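Phosphoprotein (Lettuce necrotic yellows virus, PDB 3T4R) probably acts as a non-catalytic polymerase cofactor, holding the RNA polymerase L on the nucleoprotein-RNA template and chaperoning soluble nucleoprotein. Local coordinates at residues Phe32-Ala42 with Ile54-Leu65. Numbering follows the deposited sequence.
Sequences FLVPDDILAMA and IQNEIIENHIAL
Leu33 and Ile38 are the two bumps by which residues 32-42 key into helix 54-65, a clear instance of knobs-into-holes packing. Leu33 enters the hollow walled by Ile58, Asn61, His62 and Leu65; its CD2 methyl rests 3.6 Å from His62 CA, and the Leu33 and His62 side chains lie side by side, pointing the same way. Ile38 fills the next hollow, among Ile54, Glu57, Ile58 and Asn61. Its two branches divide the work: the Ile38 and Ile54 side chains slide past each other in opposite directions, bringing their CG2 methyls to 3.6 Å, while Ile38 CG1, anti to the carbonyl carbon (chi1 -67°), carries CD1 across to Glu57 CB and the Asn61 amide.

Between the knobs the chain leaves one helix and starts another, and there Asn61 provides the polar link. Its ND2 donates to Leu33 O over 2.8 Å in a nearly straight bond (168°); the acceptor lies in the amide plane, whereas the donor stands above the carbonyl plane. Pro35 CD packs 3.3 Å from Asn61 ND2, the two side chains meeting from opposite directions.

Beyond Leu33, the Leu65 CD2 methyl sits over the centre of one face of the Phe32 ring, a CH-pi contact 3.4 Å from the centroid, and Ala64 CB lies at the ring's edge. At the other extremity the extended selenomethionine Met41 lays its CB against Ile54 CD1 and its terminal methyl beside the Glu57 carboxylate.

Val34, Leu39 and Ala42 meet helix 4-14, and Leu15 and Trp17 touch Ile58. Helices 36-41 and 54-65 run nearly antiparallel, at 162°, and the long helix 50-72 packs against two short helices, 27-33 and 36-41, separated by the Val34-Pro35 turn: the small helical bundle of the phosphoprotein C-terminal domain.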
loop_
_atom_site.group_PDB
_atom_site.type_symbol
_atom_site.label_atom_id
_atom_site.label_comp_id
_atom_site.label_asym_id
_atom_site.label_seq_id
_atom_site.Cartn_x
_atom_site.Cartn_y
_atom_site.Cartn_z
ATOM N N PHE A 32 3.774 5.231 -4.037
ATOM C CA PHE A 32 4.855 5.091 -3.062
ATOM C C PHE A 32 4.585 3.959 -2.021
ATOM O O PHE A 32 5.478 3.215 -1.616
ATOM C CB PHE A 32 5.008 6.407 -2.344
ATOM C CG PHE A 32 6.047 6.393 -1.282
ATOM C CD1 PHE A 32 6.987 7.356 -1.241
ATOM C CD2 PHE A 32 6.073 5.391 -0.303
ATOM C CE1 PHE A 32 7.932 7.329 -0.230
ATOM C CE2 PHE A 32 7.035 5.353 0.669
ATOM C CZ PHE A 32 7.950 6.302 0.706
ATOM N N LEU A 33 3.352 3.841 -1.587
ATOM C CA LEU A 33 3.038 2.849 -0.625
ATOM C C LEU A 33 3.029 1.439 -1.211
ATOM O O LEU A 33 3.395 0.480 -0.521
ATOM C CB LEU A 33 1.647 3.175 -0.081
ATOM C CG LEU A 33 1.511 4.433 0.756
ATOM C CD1 LEU A 33 0.092 4.550 1.192
ATOM C CD2 LEU A 33 2.327 4.358 2.002
ATOM N N VAL A 34 2.540 1.324 -2.422
ATOM C CA VAL A 34 2.386 0.045 -3.157
ATOM C C VAL A 34 3.171 0.151 -4.468
ATOM O O VAL A 34 2.647 0.398 -5.518
ATOM C CB VAL A 34 0.925 -0.262 -3.443
ATOM C CG1 VAL A 34 0.820 -1.707 -3.912
ATOM C CG2 VAL A 34 0.060 -0.138 -2.146
ATOM N N PRO A 35 4.490 0.031 -4.373
ATOM C CA PRO A 35 5.264 -0.020 -5.581
ATOM C C PRO A 35 4.823 -1.252 -6.429
ATOM O O PRO A 35 4.154 -2.138 -5.855
ATOM C CB PRO A 35 6.704 -0.187 -5.044
ATOM C CG PRO A 35 6.626 0.330 -3.571
ATOM C CD PRO A 35 5.305 -0.067 -3.120
ATOM N N ASP A 36 5.181 -1.335 -7.722
ATOM C CA ASP A 36 4.710 -2.422 -8.602
ATOM C C ASP A 36 5.161 -3.840 -8.146
ATOM O O ASP A 36 4.531 -4.815 -8.447
ATOM C CB ASP A 36 5.237 -2.226 -10.041
ATOM C CG ASP A 36 4.848 -0.855 -10.659
ATOM O OD1 ASP A 36 3.826 -0.312 -10.239
ATOM O OD2 ASP A 36 5.558 -0.313 -11.561
ATOM N N ASP A 37 6.302 -3.936 -7.494
ATOM C CA ASP A 37 6.824 -5.187 -6.957
ATOM C C ASP A 37 5.918 -5.701 -5.850
ATOM O O ASP A 37 5.805 -6.880 -5.638
ATOM C CB ASP A 37 8.283 -5.050 -6.462
ATOM C CG ASP A 37 8.475 -4.007 -5.303
ATOM O OD1 ASP A 37 8.925 -4.378 -4.183
ATOM O OD2 ASP A 37 8.253 -2.797 -5.534
ATOM N N ILE A 38 5.300 -4.787 -5.110
ATOM C CA ILE A 38 4.385 -5.177 -4.015
ATOM C C ILE A 38 3.021 -5.626 -4.533
ATOM O O ILE A 38 2.487 -6.649 -4.103
ATOM C CB ILE A 38 4.304 -4.080 -2.916
ATOM C CG1 ILE A 38 5.686 -3.979 -2.210
ATOM C CG2 ILE A 38 3.166 -4.382 -1.917
ATOM C CD1 ILE A 38 5.716 -3.015 -1.094
ATOM N N LEU A 39 2.500 -4.893 -5.518
ATOM C CA LEU A 39 1.309 -5.302 -6.196
ATOM C C LEU A 39 1.478 -6.701 -6.753
ATOM O O LEU A 39 0.576 -7.482 -6.667
ATOM C CB LEU A 39 1.025 -4.389 -7.382
ATOM C CG LEU A 39 -0.406 -4.062 -7.854
ATOM C CD1 LEU A 39 -0.423 -3.878 -9.287
ATOM C CD2 LEU A 39 -1.522 -4.945 -7.336
ATOM N N ALA A 40 2.642 -6.979 -7.348
ATOM C CA ALA A 40 2.922 -8.205 -8.083
ATOM C C ALA A 40 2.877 -9.384 -7.142
ATOM O O ALA A 40 2.527 -10.485 -7.522
ATOM C CB ALA A 40 4.238 -8.103 -8.700
HETATM N N MSE A 41 3.169 -9.112 -5.876
HETATM C CA MSE A 41 3.146 -10.142 -4.817
HETATM C C MSE A 41 1.761 -10.769 -4.689
HETATM O O MSE A 41 1.632 -11.967 -4.363
HETATM C CB MSE A 41 3.561 -9.534 -3.473
HETATM C CG MSE A 41 5.062 -9.268 -3.334
HETATM SE SE MSE A 41 5.564 -8.638 -1.514
HETATM C CE MSE A 41 7.512 -8.910 -1.642
ATOM N N ALA A 42 0.744 -9.955 -4.971
ATOM C CA ALA A 42 -0.645 -10.331 -4.790
ATOM C C ALA A 42 -1.234 -10.956 -6.048
ATOM O O ALA A 42 -2.403 -11.340 -6.057
ATOM C CB ALA A 42 -1.431 -9.111 -4.432
ATOM N N ILE A 54 2.760 -8.729 2.850
ATOM C CA ILE A 54 2.542 -7.538 2.091
ATOM C C ILE A 54 2.163 -6.353 2.939
ATOM O O ILE A 54 2.669 -5.253 2.672
ATOM C CB ILE A 54 1.468 -7.776 1.054
ATOM C CG1 ILE A 54 1.881 -8.963 0.195
ATOM C CG2 ILE A 54 1.251 -6.511 0.192
ATOM C CD1 ILE A 54 0.842 -9.416 -0.750
ATOM N N GLN A 55 1.272 -6.547 3.910
ATOM C CA GLN A 55 0.896 -5.504 4.865
ATOM C C GLN A 55 2.155 -4.963 5.533
ATOM O O GLN A 55 2.297 -3.746 5.655
ATOM C CB GLN A 55 0.011 -6.051 5.983
ATOM C CG GLN A 55 -1.426 -6.296 5.626
ATOM C CD GLN A 55 -2.190 -6.971 6.753
ATOM O OE1 GLN A 55 -1.590 -7.489 7.716
ATOM N NE2 GLN A 55 -3.506 -6.995 6.645
ATOM N N ASN A 56 3.047 -5.855 5.966
ATOM C CA ASN A 56 4.315 -5.459 6.545
ATOM C C ASN A 56 5.136 -4.570 5.560
ATOM O O ASN A 56 5.748 -3.560 5.961
ATOM C CB ASN A 56 5.126 -6.687 7.000
ATOM C CG ASN A 56 4.580 -7.319 8.296
ATOM O OD1 ASN A 56 4.008 -6.610 9.149
ATOM N ND2 ASN A 56 4.833 -8.635 8.489
ATOM N N GLU A 57 5.186 -4.962 4.309
ATOM C CA GLU A 57 5.947 -4.195 3.318
ATOM C C GLU A 57 5.363 -2.791 3.151
ATOM O O GLU A 57 6.116 -1.822 3.033
ATOM C CB GLU A 57 5.988 -4.905 1.946
ATOM C CG GLU A 57 6.789 -6.185 1.931
ATOM C CD GLU A 57 8.093 -6.051 1.227
ATOM O OE1 GLU A 57 8.785 -5.018 1.435
ATOM O OE2 GLU A 57 8.463 -6.989 0.475
ATOM N N ILE A 58 4.044 -2.691 3.091
ATOM C CA ILE A 58 3.363 -1.421 2.863
ATOM C C ILE A 58 3.520 -0.472 4.088
ATOM O O ILE A 58 3.745 0.752 3.953
ATOM C CB ILE A 58 1.884 -1.684 2.589
ATOM C CG1 ILE A 58 1.746 -2.243 1.147
ATOM C CG2 ILE A 58 1.060 -0.407 2.618
ATOM C CD1 ILE A 58 0.413 -2.817 0.867
ATOM N N ILE A 59 3.374 -1.036 5.264
ATOM C CA ILE A 59 3.652 -0.328 6.568
ATOM C C ILE A 59 5.070 0.209 6.627
ATOM O O ILE A 59 5.259 1.348 6.958
ATOM C CB ILE A 59 3.391 -1.194 7.808
ATOM C CG1 ILE A 59 1.899 -1.580 7.842
ATOM C CG2 ILE A 59 3.723 -0.399 9.069
ATOM C CD1 ILE A 59 1.489 -2.173 9.001
ATOM N N GLU A 60 6.029 -0.567 6.136
ATOM C CA GLU A 60 7.384 -0.057 6.028
ATOM C C GLU A 60 7.478 1.195 5.150
ATOM O O GLU A 60 8.170 2.136 5.487
ATOM C CB GLU A 60 8.317 -1.149 5.551
ATOM C CG GLU A 60 9.495 -1.315 6.417
ATOM C CD GLU A 60 9.185 -2.134 7.667
ATOM O OE1 GLU A 60 8.801 -3.348 7.443
ATOM O OE2 GLU A 60 9.337 -1.578 8.862
ATOM N N ASN A 61 6.728 1.232 4.063
ATOM C CA ASN A 61 6.768 2.297 3.124
ATOM C C ASN A 61 6.036 3.424 3.724
ATOM O O ASN A 61 6.364 4.537 3.499
ATOM C CB ASN A 61 6.040 1.899 1.848
ATOM C CG ASN A 61 6.825 0.913 0.987
ATOM O OD1 ASN A 61 8.024 0.760 1.138
ATOM N ND2 ASN A 61 6.140 0.267 0.061
ATOM N N HIS A 62 4.981 3.158 4.451
ATOM C CA HIS A 62 4.240 4.245 5.059
ATOM C C HIS A 62 5.051 4.892 6.143
ATOM O O HIS A 62 4.916 6.063 6.357
ATOM C CB HIS A 62 2.924 3.732 5.622
ATOM C CG HIS A 62 1.950 4.802 5.998
ATOM N ND1 HIS A 62 0.594 4.675 5.731
ATOM C CD2 HIS A 62 2.121 6.008 6.655
ATOM C CE1 HIS A 62 -0.027 5.756 6.210
ATOM N NE2 HIS A 62 0.877 6.578 6.775
ATOM N N ILE A 63 5.876 4.101 6.828
ATOM C CA ILE A 63 6.786 4.549 7.906
ATOM C C ILE A 63 7.789 5.510 7.287
ATOM O O ILE A 63 7.962 6.601 7.777
ATOM C CB ILE A 63 7.532 3.322 8.591
ATOM C CG1 ILE A 63 6.651 2.582 9.566
ATOM C CG2 ILE A 63 8.827 3.704 9.233
ATOM C CD1 ILE A 63 7.065 1.133 9.670
ATOM N N ALA A 64 8.399 5.094 6.183
ATOM C CA ALA A 64 9.292 5.936 5.403
ATOM C C ALA A 64 8.669 7.297 5.098
ATOM O O ALA A 64 9.313 8.309 5.292
ATOM C CB ALA A 64 9.738 5.235 4.122
ATOM N N LEU A 65 7.417 7.300 4.645
ATOM C CA LEU A 65 6.732 8.489 4.190
ATOM C C LEU A 65 6.511 9.394 5.341
ATOM O O LEU A 65 6.793 10.585 5.241
ATOM C CB LEU A 65 5.387 8.120 3.636
ATOM C CG LEU A 65 4.738 8.939 2.567
ATOM C CD1 LEU A 65 5.545 10.179 2.137
ATOM C CD2 LEU A 65 4.574 7.997 1.397
#